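Local coordinates for protein citrate synthase (Thermotoga maritima, PDB 2P2W) that probably catalyses the condensation of oxaloacetate with acetyl-CoA, with hydrolysis to citrate and CoA, in the tricarboxylic acid cycle, at residues F151-K162 with E309-L320. Numbering follows the deposited sequence.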
loop_
_atom_site.group_PDB
_atom_site.type_symbol
_atom_site.label_atom_id
_atom_site.label_comp_id
_atom_site.label_asym_id
_atom_site.label_seq_id
_atom_site.Cartn_x
_atom_site.Cartn_y
_atom_site.Cartn_z
ATOM N N PHE A 151 -24.274 8.590 7.214
ATOM C CA PHE A 151 -23.861 7.707 6.134
ATOM C C PHE A 151 -25.102 7.032 5.568
ATOM O O PHE A 151 -25.315 7.003 4.355
ATOM C CB PHE A 151 -22.881 6.648 6.642
ATOM C CG PHE A 151 -22.540 5.603 5.619
ATOM C CD1 PHE A 151 -22.206 5.967 4.319
ATOM C CD2 PHE A 151 -22.551 4.253 5.955
ATOM C CE1 PHE A 151 -21.887 5.002 3.362
ATOM C CE2 PHE A 151 -22.234 3.275 5.007
ATOM C CZ PHE A 151 -21.901 3.653 3.708
ATOM N N TYR A 152 -25.930 6.508 6.461
ATOM C CA TYR A 152 -27.146 5.826 6.050
ATOM C C TYR A 152 -28.065 6.772 5.277
ATOM O O TYR A 152 -28.690 6.380 4.289
ATOM C CB TYR A 152 -27.867 5.279 7.278
ATOM C CG TYR A 152 -28.909 4.233 6.960
ATOM C CD1 TYR A 152 -28.567 2.882 6.867
ATOM C CD2 TYR A 152 -30.237 4.594 6.750
ATOM C CE1 TYR A 152 -29.531 1.916 6.575
ATOM C CE2 TYR A 152 -31.205 3.643 6.455
ATOM C CZ TYR A 152 -30.850 2.308 6.371
ATOM O OH TYR A 152 -31.817 1.372 6.094
ATOM N N TYR A 153 -28.134 8.025 5.714
ATOM C CA TYR A 153 -28.991 8.996 5.049
ATOM C C TYR A 153 -28.471 9.415 3.674
ATOM O O TYR A 153 -29.258 9.594 2.744
ATOM C CB TYR A 153 -29.193 10.230 5.937
ATOM C CG TYR A 153 -30.366 11.078 5.502
ATOM C CD1 TYR A 153 -31.655 10.791 5.955
ATOM C CD2 TYR A 153 -30.205 12.121 4.592
ATOM C CE1 TYR A 153 -32.757 11.517 5.508
ATOM C CE2 TYR A 153 -31.300 12.857 4.138
ATOM C CZ TYR A 153 -32.574 12.546 4.600
ATOM O OH TYR A 153 -33.668 13.251 4.150
ATOM N N MET A 154 -27.156 9.579 3.538
ATOM C CA MET A 154 -26.584 9.964 2.250
ATOM C C MET A 154 -26.736 8.815 1.261
ATOM O O MET A 154 -26.722 9.020 0.045
ATOM C CB MET A 154 -25.099 10.316 2.379
ATOM C CG MET A 154 -24.805 11.570 3.191
ATOM S SD MET A 154 -23.055 12.017 3.083
ATOM C CE MET A 154 -22.261 10.483 3.607
ATOM N N MET A 155 -26.874 7.605 1.793
ATOM C CA MET A 155 -27.032 6.413 0.963
ATOM C C MET A 155 -28.467 6.207 0.501
ATOM O O MET A 155 -28.732 6.069 -0.693
ATOM C CB MET A 155 -26.617 5.152 1.738
ATOM C CG MET A 155 -25.134 4.831 1.745
ATOM S SD MET A 155 -24.554 4.173 0.177
ATOM C CE MET A 155 -25.310 2.503 0.188
ATOM N N PHE A 156 -29.389 6.202 1.459
ATOM C CA PHE A 156 -30.791 5.930 1.171
ATOM C C PHE A 156 -31.803 7.051 1.388
ATOM O O PHE A 156 -32.996 6.848 1.170
ATOM C CB PHE A 156 -31.221 4.714 1.985
ATOM C CG PHE A 156 -30.238 3.578 1.940
ATOM C CD1 PHE A 156 -29.982 2.909 0.748
ATOM C CD2 PHE A 156 -29.569 3.175 3.093
ATOM C CE1 PHE A 156 -29.075 1.853 0.703
ATOM C CE2 PHE A 156 -28.658 2.117 3.057
ATOM C CZ PHE A 156 -28.413 1.457 1.860
ATOM N N GLY A 157 -31.342 8.218 1.823
ATOM C CA GLY A 157 -32.249 9.333 2.045
ATOM C C GLY A 157 -33.310 9.089 3.105
ATOM O O GLY A 157 -34.385 9.688 3.065
ATOM N N GLU A 158 -33.015 8.214 4.060
ATOM C CA GLU A 158 -33.959 7.913 5.130
ATOM C C GLU A 158 -33.234 7.452 6.392
ATOM O O GLU A 158 -32.061 7.077 6.344
ATOM C CB GLU A 158 -34.948 6.835 4.668
ATOM C CG GLU A 158 -34.290 5.557 4.188
ATOM C CD GLU A 158 -35.257 4.630 3.473
ATOM O OE1 GLU A 158 -36.444 4.997 3.332
ATOM O OE2 GLU A 158 -34.830 3.535 3.048
ATOM N N ARG A 159 -33.933 7.501 7.522
ATOM C CA ARG A 159 -33.361 7.078 8.792
ATOM C C ARG A 159 -34.141 5.907 9.361
ATOM O O ARG A 159 -35.372 5.900 9.352
ATOM C CB ARG A 159 -33.333 8.237 9.785
ATOM C CG ARG A 159 -32.146 9.159 9.575
ATOM C CD ARG A 159 -31.818 9.935 10.833
ATOM N NE ARG A 159 -32.717 11.063 11.046
ATOM C CZ ARG A 159 -32.738 11.782 12.162
ATOM N NH1 ARG A 159 -31.914 11.482 13.157
ATOM N NH2 ARG A 159 -33.570 12.808 12.280
ATOM N N ASN A 160 -33.409 4.920 9.865
ATOM C CA ASN A 160 -34.012 3.710 10.400
ATOM C C ASN A 160 -33.284 3.213 11.648
ATOM O O ASN A 160 -32.101 3.489 11.838
ATOM C CB ASN A 160 -33.990 2.633 9.309
ATOM C CG ASN A 160 -34.632 1.343 9.746
ATOM O OD1 ASN A 160 -34.179 0.700 10.688
ATOM N ND2 ASN A 160 -35.703 0.952 9.062
ATOM N N GLU A 161 -34.003 2.478 12.489
ATOM C CA GLU A 161 -33.450 1.924 13.721
ATOM C C GLU A 161 -32.286 0.969 13.452
ATOM O O GLU A 161 -31.424 0.770 14.310
ATOM C CB GLU A 161 -34.547 1.186 14.491
ATOM C CG GLU A 161 -34.088 0.551 15.791
ATOM C CD GLU A 161 -35.110 -0.417 16.356
ATOM O OE1 GLU A 161 -35.774 -1.116 15.557
ATOM O OE2 GLU A 161 -35.249 -0.479 17.597
ATOM N N LYS A 162 -32.273 0.380 12.261
ATOM C CA LYS A 162 -31.221 -0.553 11.867
ATOM C C LYS A 162 -29.845 0.100 11.954
ATOM O O LYS A 162 -28.818 -0.584 12.000
ATOM C CB LYS A 162 -31.475 -1.046 10.440
ATOM C CG LYS A 162 -32.437 -2.228 10.365
ATOM C CD LYS A 162 -33.327 -2.169 9.127
ATOM C CE LYS A 162 -32.603 -1.599 7.919
ATOM N NZ LYS A 162 -33.082 -2.225 6.651
ATOM N N GLU A 309 -28.137 -7.918 4.754
ATOM C CA GLU A 309 -29.488 -7.724 5.283
ATOM C C GLU A 309 -29.814 -6.243 5.504
ATOM O O GLU A 309 -30.973 -5.842 5.521
ATOM C CB GLU A 309 -29.663 -8.513 6.592
ATOM C CG GLU A 309 -29.550 -10.046 6.428
ATOM C CD GLU A 309 -30.548 -10.596 5.418
ATOM O OE1 GLU A 309 -31.635 -10.046 5.287
ATOM O OE2 GLU A 309 -30.236 -11.614 4.798
ATOM N N LEU A 310 -28.760 -5.418 5.715
ATOM C CA LEU A 310 -28.999 -3.982 5.924
ATOM C C LEU A 310 -29.193 -3.243 4.595
ATOM O O LEU A 310 -29.437 -2.041 4.556
ATOM C CB LEU A 310 -27.805 -3.374 6.650
ATOM C CG LEU A 310 -27.700 -3.766 8.112
ATOM C CD1 LEU A 310 -26.522 -3.041 8.795
ATOM C CD2 LEU A 310 -28.960 -3.413 8.915
ATOM N N GLY A 311 -28.988 -3.973 3.476
ATOM C CA GLY A 311 -29.285 -3.383 2.157
ATOM C C GLY A 311 -28.052 -2.777 1.421
ATOM O O GLY A 311 -28.241 -2.055 0.450
ATOM N N PHE A 312 -26.825 -3.066 1.848
ATOM C CA PHE A 312 -25.650 -2.530 1.165
ATOM C C PHE A 312 -25.172 -3.436 0.034
ATOM O O PHE A 312 -25.298 -4.657 0.114
ATOM C CB PHE A 312 -24.498 -2.324 2.153
ATOM C CG PHE A 312 -24.740 -1.226 3.144
ATOM C CD1 PHE A 312 -24.383 0.082 2.844
ATOM C CD2 PHE A 312 -25.354 -1.490 4.363
ATOM C CE1 PHE A 312 -24.635 1.119 3.742
ATOM C CE2 PHE A 312 -25.611 -0.458 5.274
ATOM C CZ PHE A 312 -25.250 0.848 4.959
ATOM N N PRO A 313 -24.618 -2.842 -1.040
ATOM C CA PRO A 313 -24.112 -3.602 -2.189
ATOM C C PRO A 313 -22.920 -4.450 -1.743
ATOM O O PRO A 313 -22.090 -3.991 -0.962
ATOM C CB PRO A 313 -23.676 -2.515 -3.173
ATOM C CG PRO A 313 -23.896 -1.142 -2.627
ATOM C CD PRO A 313 -24.464 -1.394 -1.261
ATOM N N ARG A 314 -22.831 -5.673 -2.250
ATOM C CA ARG A 314 -21.748 -6.581 -1.884
ATOM C C ARG A 314 -20.349 -6.014 -2.173
ATOM O O ARG A 314 -19.389 -6.270 -1.458
ATOM C CB ARG A 314 -21.959 -7.907 -2.618
ATOM C CG ARG A 314 -23.232 -8.606 -2.142
ATOM C CD ARG A 314 -23.410 -10.008 -2.737
ATOM N NE ARG A 314 -24.577 -10.653 -2.122
ATOM C CZ ARG A 314 -24.881 -11.908 -2.497
ATOM N NH1 ARG A 314 -24.146 -12.534 -3.399
ATOM N NH2 ARG A 314 -25.923 -12.527 -1.933
ATOM N N ASN A 315 -20.228 -5.251 -3.277
ATOM C CA ASN A 315 -18.904 -4.728 -3.608
ATOM C C ASN A 315 -18.533 -3.487 -2.782
ATOM O O ASN A 315 -17.559 -2.789 -3.050
ATOM C CB ASN A 315 -18.807 -4.473 -5.120
ATOM C CG ASN A 315 -19.624 -3.273 -5.520
ATOM O OD1 ASN A 315 -20.648 -2.953 -4.927
ATOM N ND2 ASN A 315 -19.161 -2.612 -6.595
ATOM N N MET A 316 -19.370 -3.209 -1.750
ATOM C CA MET A 316 -19.043 -2.153 -0.793
ATOM C C MET A 316 -18.688 -2.718 0.600
ATOM O O MET A 316 -18.266 -1.997 1.501
ATOM C CB MET A 316 -20.233 -1.181 -0.679
ATOM C CG MET A 316 -19.876 0.088 0.104
ATOM S SD MET A 316 -21.321 1.033 0.611
ATOM C CE MET A 316 -21.713 1.770 -0.983
ATOM N N PHE A 317 -18.914 -4.047 0.772
ATOM C CA PHE A 317 -18.659 -4.671 2.083
ATOM C C PHE A 317 -17.227 -4.375 2.610
ATOM O O PHE A 317 -17.045 -4.009 3.762
ATOM C CB PHE A 317 -18.842 -6.190 1.954
ATOM C CG PHE A 317 -20.291 -6.605 1.871
ATOM C CD1 PHE A 317 -21.299 -5.663 1.689
ATOM C CD2 PHE A 317 -20.612 -7.957 1.924
ATOM C CE1 PHE A 317 -22.623 -6.081 1.561
ATOM C CE2 PHE A 317 -21.939 -8.367 1.792
ATOM C CZ PHE A 317 -22.945 -7.431 1.610
ATOM N N THR A 318 -16.208 -4.542 1.772
ATOM C CA THR A 318 -14.846 -4.283 2.222
ATOM C C THR A 318 -14.662 -2.795 2.531
ATOM O O THR A 318 -13.917 -2.430 3.441
ATOM C CB THR A 318 -13.798 -4.720 1.166
ATOM O OG1 THR A 318 -13.972 -6.109 0.865
ATOM C CG2 THR A 318 -12.388 -4.524 1.708
ATOM N N ALA A 319 -15.347 -1.938 1.779
ATOM C CA ALA A 319 -15.244 -0.496 2.002
ATOM C C ALA A 319 -15.918 -0.122 3.324
ATOM O O ALA A 319 -15.524 0.845 3.979
ATOM C CB ALA A 319 -15.882 0.266 0.843
ATOM N N LEU A 320 -16.940 -0.883 3.712
ATOM C CA LEU A 320 -17.632 -0.627 4.977
ATOM C C LEU A 320 -16.684 -0.988 6.116
ATOM O O LEU A 320 -16.653 -0.324 7.154
ATOM C CB LEU A 320 -18.910 -1.463 5.073
ATOM C CG LEU A 320 -20.039 -1.029 4.133
ATOM C CD1 LEU A 320 -21.154 -2.072 4.167
ATOM C CD2 LEU A 320 -20.562 0.343 4.542
#
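One face of the F312 ring receives the edge of F156, a T-shaped pair with centroids 5.5 Å apart and planes at 61°. F151 meets the same ring differently: the planes lie within 15° of parallel, yet the rings are offset until only their rims meet, F151 CE2 to F312 CE1 (3.5 Å). The edge of F151 is taken up by L320 CD2, 3.4 Å from F151 CE2, and by the sulfur of M316 in a Met-aromatic contact. F156 in turn has M155 CB over one face, while its own CD2 sits 3.5 Å above the centre of the Y152 ring. With CG anti to the carbonyl carbon (chi1 -84°) and two further bends, M155 carries its methyl CE to 3.7 Å from F312 CD1 and tip to tip against M316 CE. Were F312 cut back to an alanine, F156 would probably lose the face it abuts and a gap would be likely to open beside F151 and M155. Farther along, the aliphatic part of K162 runs antiparallel alongside L310, with K162 CB 3.8 Å from L310 CD2. The cluster thus joins the end of helix 147-156 to the connection after helix 299-309 and to the first turn of helix 317-337. No hydrogen bond crosses between the segments, so cohesion rests on buried aromatic, thioether and aliphatic surface.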